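Local coordinates for exosome complex exonuclease RRP46 homolog (Oryza sativa Japonica Group, PDB 3HKM), which binds double-stranded DNA and single-stranded RNA, shows hydrolytic DNase and phosphorolytic RNase activity in vitro, and is a probable component of the exosome, at residues Q13-S18 / W33-T38; T38-A43 / P117-A122; V139-G144 / S220-F225; A167-P172 / S210-G215. One frame throughout, in Å; residues are numbered along the deposited sequence.

From the N terminus, contact 1 comes first and closes a short loop of 14 residues, setting up the hairpin of strands 17-21 and 29-35 at one side of the five-stranded mixed sheet. Contact 2 takes over at the shared residue T38 and lays helix 115-130 against that sheet, closing a loop of 73 residues. Contact 3 then spans 75 residues, joining strand 138-145 of the antiparallel sheet to the C-terminal helix 205-229. Contact 4 is nested inside contact 3, on the same helix and the neighbouring strand 165-172, and no contacts cross. Helix 115-130 touches both sheets, as P117 and I120 meet the antiparallel one, and F225 of the last helix reaches back to contact 1.

Contact 1: Q13-S18 / W33-T38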
loop_
_atom_site.group_PDB
_atom_site.type_symbol
_atom_site.label_atom_id
_atom_site.label_comp_id
_atom_site.label_asym_id
_atom_site.label_seq_id
_atom_site.Cartn_x
_atom_site.Cartn_y
_atom_site.Cartn_z
ATOM N N GLN A 13 -15.929 -7.834 2.766
ATOM C CA GLN A 13 -16.262 -6.501 2.284
ATOM C C GLN A 13 -15.148 -5.482 2.526
ATOM O O GLN A 13 -14.699 -5.292 3.660
ATOM C CB GLN A 13 -17.568 -6.015 2.912
ATOM C CG GLN A 13 -18.227 -4.860 2.169
ATOM C CD GLN A 13 -19.697 -4.702 2.543
ATOM O OE1 GLN A 13 -20.260 -5.538 3.263
ATOM N NE2 GLN A 13 -20.326 -3.633 2.055
ATOM N N LEU A 14 -14.714 -4.835 1.446
ATOM C CA LEU A 14 -13.778 -3.724 1.514
ATOM C C LEU A 14 -14.523 -2.431 1.854
ATOM O O LEU A 14 -15.619 -2.185 1.353
ATOM C CB LEU A 14 -13.041 -3.574 0.179
ATOM C CG LEU A 14 -12.307 -4.812 -0.338
ATOM C CD1 LEU A 14 -11.726 -4.575 -1.729
ATOM C CD2 LEU A 14 -11.215 -5.210 0.647
ATOM N N ARG A 15 -13.941 -1.606 2.715
ATOM C CA ARG A 15 -14.579 -0.337 3.027
ATOM C C ARG A 15 -14.527 0.525 1.765
ATOM O O ARG A 15 -13.706 0.277 0.878
ATOM C CB ARG A 15 -13.915 0.331 4.231
ATOM C CG ARG A 15 -12.627 1.050 3.932
ATOM C CD ARG A 15 -11.504 0.572 4.856
ATOM N NE ARG A 15 -11.605 1.021 6.233
ATOM C CZ ARG A 15 -10.562 1.097 7.053
ATOM N NH1 ARG A 15 -9.352 0.746 6.633
ATOM N NH2 ARG A 15 -10.725 1.526 8.291
ATOM N N PRO A 16 -15.427 1.513 1.654
ATOM C CA PRO A 16 -15.436 2.287 0.405
ATOM C C PRO A 16 -14.113 3.035 0.209
ATOM O O PRO A 16 -13.684 3.742 1.119
ATOM C CB PRO A 16 -16.590 3.270 0.612
ATOM C CG PRO A 16 -17.465 2.621 1.680
ATOM C CD PRO A 16 -16.492 1.927 2.583
ATOM N N PHE A 17 -13.467 2.861 -0.940
ATOM C CA PHE A 17 -12.244 3.615 -1.236
ATOM C C PHE A 17 -12.486 4.745 -2.235
ATOM O O PHE A 17 -13.486 4.760 -2.962
ATOM C CB PHE A 17 -11.102 2.708 -1.712
ATOM C CG PHE A 17 -11.534 1.643 -2.676
ATOM C CD1 PHE A 17 -12.103 0.463 -2.215
ATOM C CD2 PHE A 17 -11.370 1.816 -4.037
ATOM C CE1 PHE A 17 -12.509 -0.519 -3.092
ATOM C CE2 PHE A 17 -11.776 0.835 -4.928
ATOM C CZ PHE A 17 -12.346 -0.338 -4.453
ATOM N N SER A 18 -11.556 5.694 -2.256
ATOM C CA SER A 18 -11.704 6.900 -3.055
ATOM C C SER A 18 -10.333 7.477 -3.336
ATOM O O SER A 18 -9.362 7.110 -2.683
ATOM C CB SER A 18 -12.544 7.924 -2.299
ATOM O OG SER A 18 -11.960 8.242 -1.050
ATOM N N TRP A 33 -5.400 8.937 -1.132
ATOM C CA TRP A 33 -6.157 7.696 -1.200
ATOM C C TRP A 33 -6.872 7.451 0.137
ATOM O O TRP A 33 -6.268 7.577 1.209
ATOM C CB TRP A 33 -5.201 6.551 -1.553
ATOM C CG TRP A 33 -5.812 5.207 -1.681
ATOM C CD1 TRP A 33 -6.158 4.366 -0.668
ATOM C CD2 TRP A 33 -6.120 4.518 -2.900
ATOM N NE1 TRP A 33 -6.681 3.206 -1.176
ATOM C CE2 TRP A 33 -6.669 3.272 -2.545
ATOM C CE3 TRP A 33 -5.998 4.841 -4.258
ATOM C CZ2 TRP A 33 -7.088 2.340 -3.498
ATOM C CZ3 TRP A 33 -6.414 3.912 -5.203
ATOM C CH2 TRP A 33 -6.954 2.679 -4.817
ATOM N N ALA A 34 -8.160 7.119 0.068
ATOM C CA ALA A 34 -8.940 6.888 1.274
ATOM C C ALA A 34 -9.674 5.545 1.290
ATOM O O ALA A 34 -10.327 5.158 0.324
ATOM C CB ALA A 34 -9.920 8.035 1.496
ATOM N N GLN A 35 -9.547 4.834 2.400
ATOM C CA GLN A 35 -10.386 3.680 2.658
ATOM C C GLN A 35 -11.006 3.903 4.024
ATOM O O GLN A 35 -10.305 3.913 5.030
ATOM C CB GLN A 35 -9.550 2.413 2.647
ATOM C CG GLN A 35 -8.655 2.314 1.441
ATOM C CD GLN A 35 -7.635 1.215 1.576
ATOM O OE1 GLN A 35 -7.567 0.542 2.599
ATOM N NE2 GLN A 35 -6.833 1.024 0.544
ATOM N N GLY A 36 -12.316 4.106 4.061
ATOM C CA GLY A 36 -12.954 4.518 5.294
ATOM C C GLY A 36 -12.285 5.790 5.784
ATOM O O GLY A 36 -12.023 6.701 4.990
ATOM N N ASP A 37 -11.994 5.850 7.081
ATOM C CA ASP A 37 -11.363 7.030 7.675
ATOM C C ASP A 37 -9.848 6.963 7.590
ATOM O O ASP A 37 -9.157 7.906 7.965
ATOM C CB ASP A 37 -11.767 7.192 9.139
ATOM C CG ASP A 37 -13.158 7.761 9.303
ATOM O OD1 ASP A 37 -13.539 8.009 10.464
ATOM O OD2 ASP A 37 -13.861 7.967 8.285
ATOM N N THR A 38 -9.328 5.832 7.134
ATOM C CA THR A 38 -7.894 5.715 6.910
ATOM C C THR A 38 -7.563 6.391 5.593
ATOM O O THR A 38 -7.912 5.887 4.513
ATOM C CB THR A 38 -7.440 4.252 6.853
ATOM O OG1 THR A 38 -7.597 3.667 8.147
ATOM C CG2 THR A 38 -5.979 4.160 6.433
HETATM O O HOH W 1 -12.837 3.612 8.385
HETATM O O HOH W 2 -13.285 6.439 0.509
#
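R15 lays its side chain across the backbone of Q35 and G36. Its CB stands 4.1 Å from G36 N, its CG 3.1 Å from the same atom, close against the Q35-G36 peptide. A chain bent at chi2 (-127°) and chi3 turns CD onto Q35 CB, 3.5 Å away, the two side chains crossing nearly at right angles. The guanidinium lies with one face beneath Q35 O, and R15 NH1 stops 3.7 Å from T38 OG1. The guanidinium bonds outside the pair: R15 NH2 donates to D112 O and to a water that also accepts from D37 N, and NH1 to G113 O. Arginine suits this place, since its aliphatic part packs while its tip satisfies carbonyls. G36, at the second position of the type II' turn Q35-T38, needs the positive phi (56°) that glycine adopts readily, and G36 N donates to P16 O at 3.3 Å. S18 and A34 form a hydrogen-bonded antiparallel pair, A34 N to S18 O being nearly straight (171°). A second water joins P16 O, S18 OG and A34 O. On the hairpin face opposite to S18 and A34, F17 and W33 both meet F225 of helix 205-229, and W33 packs on helix 115-130.

Contact 2: T38-A43 / P117-A122; sequences TIVLAA and PCAINA
T38, whose methyl rests on C118, has its hydroxyl OG1 held by two hydrogen bonds: it donates to G113 O and accepts from D112 N, in the loop leading to the helix. With OG1 so occupied and CG2 anti to the backbone N (chi1 -67° for OG1), the methyl is left facing the helix, 3.7 Å from C118 CB. Threonine suits this spot because one branch is polar and the other apolar. C118 SG lies 3.7 Å from T38 O and also borders V40 and the W33 ring. Next along the strand, V40 spreads its two methyls over the helix: CG1 presses on A122 CB at 3.4 Å, tighter than usual carbon contact, while CG2 faces A119 CB at 4.3 Å. Here helix 115-130 packs as a layer on one face of the mixed sheet, part of the RNase PH fold, whose family belongs to the S5 clan. Strand and helix segment run at 36° to each other and close to 8.1 Å between axes, a spacing that the small residues A119, A122 and A42 permit. Every second strand residue, T38, V40 and A42, points to the helix, while I39 and L41 point away, and L41 packs on P23 and L24. A42 CB meets A122 CB at 4.1 Å and sits 3.5 Å from A122 O; C123 and A126 continue this apolar surface along the helix.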
loop_
_atom_site.group_PDB
_atom_site.type_symbol
_atom_site.label_atom_id
_atom_site.label_comp_id
_atom_site.label_asym_id
_atom_site.label_seq_id
_atom_site.Cartn_x
_atom_site.Cartn_y
_atom_site.Cartn_z
ATOM N N THR A 38 -9.328 5.832 7.134
ATOM C CA THR A 38 -7.894 5.715 6.910
ATOM C C THR A 38 -7.563 6.391 5.593
ATOM O O THR A 38 -7.912 5.887 4.513
ATOM C CB THR A 38 -7.440 4.252 6.853
ATOM O OG1 THR A 38 -7.597 3.667 8.147
ATOM C CG2 THR A 38 -5.979 4.160 6.433
ATOM N N ILE A 39 -6.901 7.539 5.679
ATOM C CA ILE A 39 -6.582 8.310 4.484
ATOM C C ILE A 39 -5.115 8.735 4.412
ATOM O O ILE A 39 -4.500 9.091 5.423
ATOM C CB ILE A 39 -7.556 9.504 4.275
ATOM C CG1 ILE A 39 -6.826 10.689 3.647
ATOM C CG2 ILE A 39 -8.255 9.889 5.580
ATOM C CD1 ILE A 39 -7.738 11.700 3.064
ATOM N N VAL A 40 -4.576 8.695 3.197
ATOM C CA VAL A 40 -3.154 8.878 2.956
ATOM C C VAL A 40 -2.917 9.762 1.724
ATOM O O VAL A 40 -3.714 9.742 0.784
ATOM C CB VAL A 40 -2.505 7.489 2.726
ATOM C CG1 VAL A 40 -1.501 7.531 1.593
ATOM C CG2 VAL A 40 -1.909 6.918 4.028
ATOM N N LEU A 41 -1.831 10.536 1.728
ATOM C CA LEU A 41 -1.429 11.297 0.543
ATOM C C LEU A 41 -0.083 10.821 -0.001
ATOM O O LEU A 41 0.922 10.836 0.710
ATOM C CB LEU A 41 -1.375 12.803 0.828
ATOM C CG LEU A 41 -0.723 13.664 -0.267
ATOM C CD1 LEU A 41 -1.554 13.642 -1.549
ATOM C CD2 LEU A 41 -0.507 15.102 0.195
ATOM N N ALA A 42 -0.077 10.409 -1.266
ATOM C CA ALA A 42 1.114 9.862 -1.926
ATOM C C ALA A 42 1.670 10.787 -3.017
ATOM O O ALA A 42 0.970 11.132 -3.954
ATOM C CB ALA A 42 0.799 8.487 -2.520
ATOM N N ALA A 43 2.936 11.176 -2.893
ATOM C CA ALA A 43 3.553 12.115 -3.839
ATOM C C ALA A 43 4.774 11.492 -4.509
ATOM O O ALA A 43 5.660 10.985 -3.826
ATOM C CB ALA A 43 3.941 13.417 -3.128
ATOM N N PRO A 117 -1.478 -1.298 4.108
ATOM C CA PRO A 117 -2.142 -1.636 2.843
ATOM C C PRO A 117 -2.709 -0.398 2.143
ATOM O O PRO A 117 -2.651 -0.309 0.917
ATOM C CB PRO A 117 -3.274 -2.566 3.287
ATOM C CG PRO A 117 -2.765 -3.205 4.514
ATOM C CD PRO A 117 -1.976 -2.124 5.221
ATOM N N CYS A 118 -3.247 0.548 2.905
ATOM C CA CYS A 118 -3.763 1.779 2.317
ATOM C C CYS A 118 -2.632 2.587 1.673
ATOM O O CYS A 118 -2.750 3.030 0.518
ATOM C CB CYS A 118 -4.488 2.624 3.365
ATOM S SG CYS A 118 -5.171 4.189 2.742
ATOM N N ALA A 119 -1.539 2.772 2.417
ATOM C CA ALA A 119 -0.384 3.520 1.919
ATOM C C ALA A 119 0.203 2.876 0.670
ATOM O O ALA A 119 0.639 3.565 -0.245
ATOM C CB ALA A 119 0.677 3.649 3.006
ATOM N N ILE A 120 0.208 1.547 0.639
ATOM C CA ILE A 120 0.644 0.790 -0.527
ATOM C C ILE A 120 -0.195 1.095 -1.781
ATOM O O ILE A 120 0.338 1.464 -2.822
ATOM C CB ILE A 120 0.646 -0.731 -0.212
ATOM C CG1 ILE A 120 1.743 -1.035 0.823
ATOM C CG2 ILE A 120 0.851 -1.554 -1.483
ATOM C CD1 ILE A 120 1.931 -2.507 1.124
ATOM N N ASN A 121 -1.507 0.926 -1.672
ATOM C CA ASN A 121 -2.428 1.227 -2.765
ATOM C C ASN A 121 -2.323 2.674 -3.240
ATOM O O ASN A 121 -2.324 2.954 -4.440
ATOM C CB ASN A 121 -3.862 0.956 -2.320
ATOM C CG ASN A 121 -4.094 -0.493 -1.964
ATOM O OD1 ASN A 121 -4.800 -0.798 -1.007
ATOM N ND2 ASN A 121 -3.502 -1.392 -2.730
ATOM N N ALA A 122 -2.266 3.587 -2.278
ATOM C CA ALA A 122 -2.089 5.009 -2.547
ATOM C C ALA A 122 -0.866 5.256 -3.423
ATOM O O ALA A 122 -0.902 6.055 -4.358
ATOM C CB ALA A 122 -1.944 5.752 -1.237
#

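Contact 3: V139-G144 / S220-F225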
loop_
_atom_site.group_PDB
_atom_site.type_symbol
_atom_site.label_atom_id
_atom_site.label_comp_id
_atom_site.label_asym_id
_atom_site.label_seq_id
_atom_site.Cartn_x
_atom_site.Cartn_y
_atom_site.Cartn_z
ATOM N N VAL A 139 -1.779 -4.288 -5.347
ATOM C CA VAL A 139 -3.034 -4.114 -4.627
ATOM C C VAL A 139 -2.923 -4.797 -3.260
ATOM O O VAL A 139 -2.810 -6.016 -3.173
ATOM C CB VAL A 139 -4.246 -4.647 -5.454
ATOM C CG1 VAL A 139 -5.452 -4.888 -4.571
ATOM C CG2 VAL A 139 -4.596 -3.675 -6.563
ATOM N N ALA A 140 -2.930 -3.999 -2.196
ATOM C CA ALA A 140 -2.707 -4.519 -0.850
ATOM C C ALA A 140 -3.997 -4.573 -0.041
ATOM O O ALA A 140 -4.865 -3.725 -0.203
ATOM C CB ALA A 140 -1.667 -3.680 -0.123
ATOM N N ILE A 141 -4.116 -5.572 0.829
ATOM C CA ILE A 141 -5.300 -5.721 1.672
ATOM C C ILE A 141 -4.930 -6.210 3.070
ATOM O O ILE A 141 -4.224 -7.209 3.217
ATOM C CB ILE A 141 -6.319 -6.709 1.059
ATOM C CG1 ILE A 141 -6.782 -6.235 -0.323
ATOM C CG2 ILE A 141 -7.505 -6.888 1.989
ATOM C CD1 ILE A 141 -7.720 -7.198 -1.019
ATOM N N GLY A 142 -5.410 -5.502 4.088
ATOM C CA GLY A 142 -5.233 -5.922 5.467
ATOM C C GLY A 142 -6.269 -6.968 5.843
ATOM O O GLY A 142 -7.460 -6.697 5.844
ATOM N N CYS A 143 -5.811 -8.178 6.140
ATOM C CA CYS A 143 -6.708 -9.276 6.482
ATOM C C CYS A 143 -6.619 -9.562 7.964
ATOM O O CYS A 143 -5.529 -9.656 8.508
ATOM C CB CYS A 143 -6.315 -10.542 5.728
ATOM S SG CYS A 143 -5.985 -10.324 3.985
ATOM N N GLY A 144 -7.767 -9.699 8.613
ATOM C CA GLY A 144 -7.814 -10.053 10.018
ATOM C C GLY A 144 -8.324 -11.469 10.151
ATOM O O GLY A 144 -9.138 -11.917 9.346
ATOM N N SER A 220 -9.401 -7.722 -6.979
ATOM C CA SER A 220 -9.848 -7.263 -8.296
ATOM C C SER A 220 -10.713 -6.014 -8.200
ATOM O O SER A 220 -10.793 -5.241 -9.147
ATOM C CB SER A 220 -10.633 -8.366 -9.019
ATOM O OG SER A 220 -11.928 -8.513 -8.458
ATOM N N ARG A 221 -11.372 -5.818 -7.061
ATOM C CA ARG A 221 -12.154 -4.603 -6.843
ATOM C C ARG A 221 -11.241 -3.372 -6.801
ATOM O O ARG A 221 -11.575 -2.323 -7.356
ATOM C CB ARG A 221 -12.985 -4.699 -5.554
ATOM C CG ARG A 221 -14.294 -5.462 -5.719
ATOM C CD ARG A 221 -15.189 -5.347 -4.487
ATOM N NE ARG A 221 -16.365 -6.215 -4.571
ATOM C CZ ARG A 221 -17.566 -5.827 -5.003
ATOM N NH1 ARG A 221 -17.764 -4.576 -5.393
ATOM N NH2 ARG A 221 -18.574 -6.692 -5.049
ATOM N N ILE A 222 -10.088 -3.513 -6.152
ATOM C CA ILE A 222 -9.134 -2.415 -6.041
ATOM C C ILE A 222 -8.429 -2.109 -7.369
ATOM O O ILE A 222 -8.245 -0.944 -7.728
ATOM C CB ILE A 222 -8.066 -2.685 -4.966
ATOM C CG1 ILE A 222 -8.701 -2.844 -3.583
ATOM C CG2 ILE A 222 -7.051 -1.556 -4.934
ATOM C CD1 ILE A 222 -7.722 -3.340 -2.544
ATOM N N SER A 223 -8.029 -3.151 -8.093
ATOM C CA SER A 223 -7.359 -2.954 -9.382
ATOM C C SER A 223 -8.318 -2.494 -10.499
ATOM O O SER A 223 -7.909 -1.761 -11.398
ATOM C CB SER A 223 -6.548 -4.193 -9.793
ATOM O OG SER A 223 -7.380 -5.324 -9.992
ATOM N N ASP A 224 -9.582 -2.910 -10.437
ATOM C CA ASP A 224 -10.602 -2.429 -11.375
ATOM C C ASP A 224 -10.796 -0.921 -11.191
ATOM O O ASP A 224 -11.120 -0.206 -12.133
ATOM C CB ASP A 224 -11.951 -3.137 -11.159
ATOM C CG ASP A 224 -11.949 -4.608 -11.596
ATOM O OD1 ASP A 224 -10.969 -5.079 -12.220
ATOM O OD2 ASP A 224 -12.955 -5.300 -11.306
ATOM N N PHE A 225 -10.610 -0.455 -9.958
ATOM C CA PHE A 225 -10.658 0.966 -9.613
ATOM C C PHE A 225 -9.450 1.697 -10.221
ATOM O O PHE A 225 -9.598 2.724 -10.902
ATOM C CB PHE A 225 -10.673 1.104 -8.082
ATOM C CG PHE A 225 -10.786 2.526 -7.576
ATOM C CD1 PHE A 225 -11.924 3.281 -7.812
ATOM C CD2 PHE A 225 -9.769 3.084 -6.819
ATOM C CE1 PHE A 225 -12.035 4.575 -7.330
ATOM C CE2 PHE A 225 -9.872 4.380 -6.333
ATOM C CZ PHE A 225 -11.006 5.129 -6.595
#
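V139 and I222 are brought together by their first torsions. With chi1 at 161°, V139 holds CG1 anti to the backbone N and CG2 beside that N, so that its two methyls address different parts of the helix. I222 answers with chi1 -61° and an extended chi2, which sends CD1 out along the strand. V139 CG1 is wedged against I222 CD1 and CB, 3.4 Å from each, closer than carbons usually pack. V139 CG2 takes I222 CG2 at 3.6 Å and touches S223 CB at 3.8 Å. Beyond V139, the I222 CD1 methyl also lies 3.7 Å from A140 O and 3.8 Å from I141 CG1, so that this methyl rests against V139 and I141, both on the face toward the helix. Branched aliphatics suit this buried place because they present several methyls to one another without any polar group to satisfy. S223 carries a hydroxyl, which has a weak hydrogen bond to N173 OD1. Strand and helix segment run at 141° with axes 8.4 Å apart. Strand 138-145 is paired with strand 165-172, V139 bonding F171 and I141 bonding L169 through the backbone. A140 turns its methyl to the opposite face of the sheet, against P117, I120 and N121, so the strand lies between helix 115-130 and helix 205-229.

Contact 4: A167-P172 / S210-G215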
loop_
_atom_site.group_PDB
_atom_site.type_symbol
_atom_site.label_atom_id
_atom_site.label_comp_id
_atom_site.label_asym_id
_atom_site.label_seq_id
_atom_site.Cartn_x
_atom_site.Cartn_y
_atom_site.Cartn_z
ATOM N N ALA A 167 -2.744 -10.412 8.421
ATOM C CA ALA A 167 -1.746 -10.414 7.375
ATOM C C ALA A 167 -1.892 -9.162 6.526
ATOM O O ALA A 167 -2.995 -8.710 6.258
ATOM C CB ALA A 167 -1.904 -11.653 6.516
ATOM N N HIS A 168 -0.768 -8.592 6.122
ATOM C CA HIS A 168 -0.783 -7.580 5.083
ATOM C C HIS A 168 -0.430 -8.265 3.780
ATOM O O HIS A 168 0.707 -8.680 3.591
ATOM C CB HIS A 168 0.228 -6.477 5.381
ATOM C CG HIS A 168 -0.141 -5.617 6.551
ATOM N ND1 HIS A 168 0.790 -4.897 7.269
ATOM C CD2 HIS A 168 -1.339 -5.371 7.134
ATOM C CE1 HIS A 168 0.179 -4.238 8.240
ATOM N NE2 HIS A 168 -1.112 -4.508 8.178
ATOM N N LEU A 169 -1.406 -8.413 2.890
ATOM C CA LEU A 169 -1.137 -9.046 1.601
ATOM C C LEU A 169 -1.110 -8.013 0.486
ATOM O O LEU A 169 -1.867 -7.045 0.495
ATOM C CB LEU A 169 -2.163 -10.141 1.282
ATOM C CG LEU A 169 -2.359 -11.246 2.330
ATOM C CD1 LEU A 169 -3.461 -12.210 1.897
ATOM C CD2 LEU A 169 -1.060 -11.992 2.635
ATOM N N VAL A 170 -0.208 -8.218 -0.463
ATOM C CA VAL A 170 -0.154 -7.371 -1.635
ATOM C C VAL A 170 -0.001 -8.236 -2.876
ATOM O O VAL A 170 0.940 -9.015 -3.020
ATOM C CB VAL A 170 0.876 -6.197 -1.490
ATOM C CG1 VAL A 170 1.787 -6.418 -0.293
ATOM C CG2 VAL A 170 1.638 -5.939 -2.788
ATOM N N PHE A 171 -1.002 -8.122 -3.739
ATOM C CA PHE A 171 -1.123 -8.976 -4.897
ATOM C C PHE A 171 -0.691 -8.211 -6.131
ATOM O O PHE A 171 -0.938 -7.010 -6.235
ATOM C CB PHE A 171 -2.571 -9.440 -5.044
ATOM C CG PHE A 171 -3.190 -9.921 -3.762
ATOM C CD1 PHE A 171 -3.262 -11.274 -3.474
ATOM C CD2 PHE A 171 -3.705 -9.022 -2.847
ATOM C CE1 PHE A 171 -3.836 -11.719 -2.298
ATOM C CE2 PHE A 171 -4.278 -9.466 -1.670
ATOM C CZ PHE A 171 -4.341 -10.817 -1.400
ATOM N N PRO A 172 -0.038 -8.911 -7.071
ATOM C CA PRO A 172 0.354 -8.392 -8.380
ATOM C C PRO A 172 -0.847 -8.454 -9.293
ATOM O O PRO A 172 -1.593 -9.422 -9.209
ATOM C CB PRO A 172 1.399 -9.405 -8.864
ATOM C CG PRO A 172 1.583 -10.400 -7.730
ATOM C CD PRO A 172 0.349 -10.320 -6.908
ATOM N N SER A 210 -6.349 -19.047 3.916
ATOM C CA SER A 210 -7.659 -18.417 3.851
ATOM C C SER A 210 -7.493 -16.932 3.529
ATOM O O SER A 210 -8.218 -16.385 2.699
ATOM C CB SER A 210 -8.433 -18.612 5.157
ATOM O OG SER A 210 -9.746 -18.081 5.052
ATOM N N CYS A 211 -6.519 -16.294 4.172
ATOM C CA CYS A 211 -6.224 -14.880 3.946
ATOM C C CYS A 211 -5.857 -14.581 2.494
ATOM O O CYS A 211 -6.371 -13.632 1.901
ATOM C CB CYS A 211 -5.095 -14.412 4.864
ATOM S SG CYS A 211 -5.569 -14.083 6.582
ATOM N N ILE A 212 -4.957 -15.378 1.929
ATOM C CA ILE A 212 -4.542 -15.184 0.546
ATOM C C ILE A 212 -5.672 -15.530 -0.416
ATOM O O ILE A 212 -5.890 -14.828 -1.403
ATOM C CB ILE A 212 -3.246 -15.968 0.202
ATOM C CG1 ILE A 212 -3.454 -17.469 0.369
ATOM C CG2 ILE A 212 -2.090 -15.505 1.076
ATOM C CD1 ILE A 212 -2.153 -18.248 0.492
ATOM N N GLU A 213 -6.392 -16.607 -0.117
ATOM C CA GLU A 213 -7.566 -17.001 -0.887
ATOM C C GLU A 213 -8.601 -15.882 -0.900
ATOM O O GLU A 213 -9.129 -15.503 -1.947
ATOM C CB GLU A 213 -8.203 -18.247 -0.269
ATOM C CG GLU A 213 -9.677 -18.404 -0.604
ATOM C CD GLU A 213 -10.488 -19.001 0.535
ATOM O OE1 GLU A 213 -10.182 -20.139 0.970
ATOM O OE2 GLU A 213 -11.445 -18.328 0.985
ATOM N N ARG A 214 -8.893 -15.364 0.284
ATOM C CA ARG A 214 -9.921 -14.354 0.445
ATOM C C ARG A 214 -9.471 -13.043 -0.192
ATOM O O ARG A 214 -10.181 -12.466 -1.004
ATOM C CB ARG A 214 -10.220 -14.158 1.932
ATOM C CG ARG A 214 -11.528 -13.454 2.232
ATOM C CD ARG A 214 -12.693 -14.404 2.038
ATOM N NE ARG A 214 -13.978 -13.754 2.270
ATOM C CZ ARG A 214 -14.579 -13.703 3.455
ATOM N NH1 ARG A 214 -14.005 -14.254 4.520
ATOM N NH2 ARG A 214 -15.755 -13.100 3.577
ATOM N N GLY A 215 -8.286 -12.580 0.185
ATOM C CA GLY A 215 -7.764 -11.327 -0.326
ATOM C C GLY A 215 -7.724 -11.292 -1.837
ATOM O O GLY A 215 -8.168 -10.334 -2.451
#
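L169 and F171 meet C211, I212 and G215 where the C-terminal helix 205-229 packs on one face of the antiparallel sheet of the RNase PH fold. The segments run at 46° and their axes stand 9.5 Å apart, wide enough for leucine and phenylalanine to fill the gap. The contacts between side chains are all apolar. L169 CD1 lies 3.7 Å from I212 CG2, and the second methyl, CD2, reaches the same atom at 4.0 Å, so both leucine methyls touch I212 CG2, while CD1 also reaches the helix backbone. C211 CB borders L169 CD1 from the helix, and its sulfur SG faces A167 CB loosely, at 4.4 Å. Cysteine, slim and weakly polar, suits this spot, as its side chain also touches C143 and V145 of the neighbouring strand. Other contacts set side chains against the helix backbone. L169 CD1 approaches C211 O to 3.2 Å, but that oxygen already accepts the helical bond from G215 N, so C211 O has its helical partner although a methyl lies against it. F171, whose chi1 of -46° sets the ring toward the helix, has the tip of its ring at G215, where the lack of a side chain lets an aromatic come directly against the main chain. F171 CE1 lies 3.8 Å from I212 O, and F171 CZ rests 3.4 Å from G215 C.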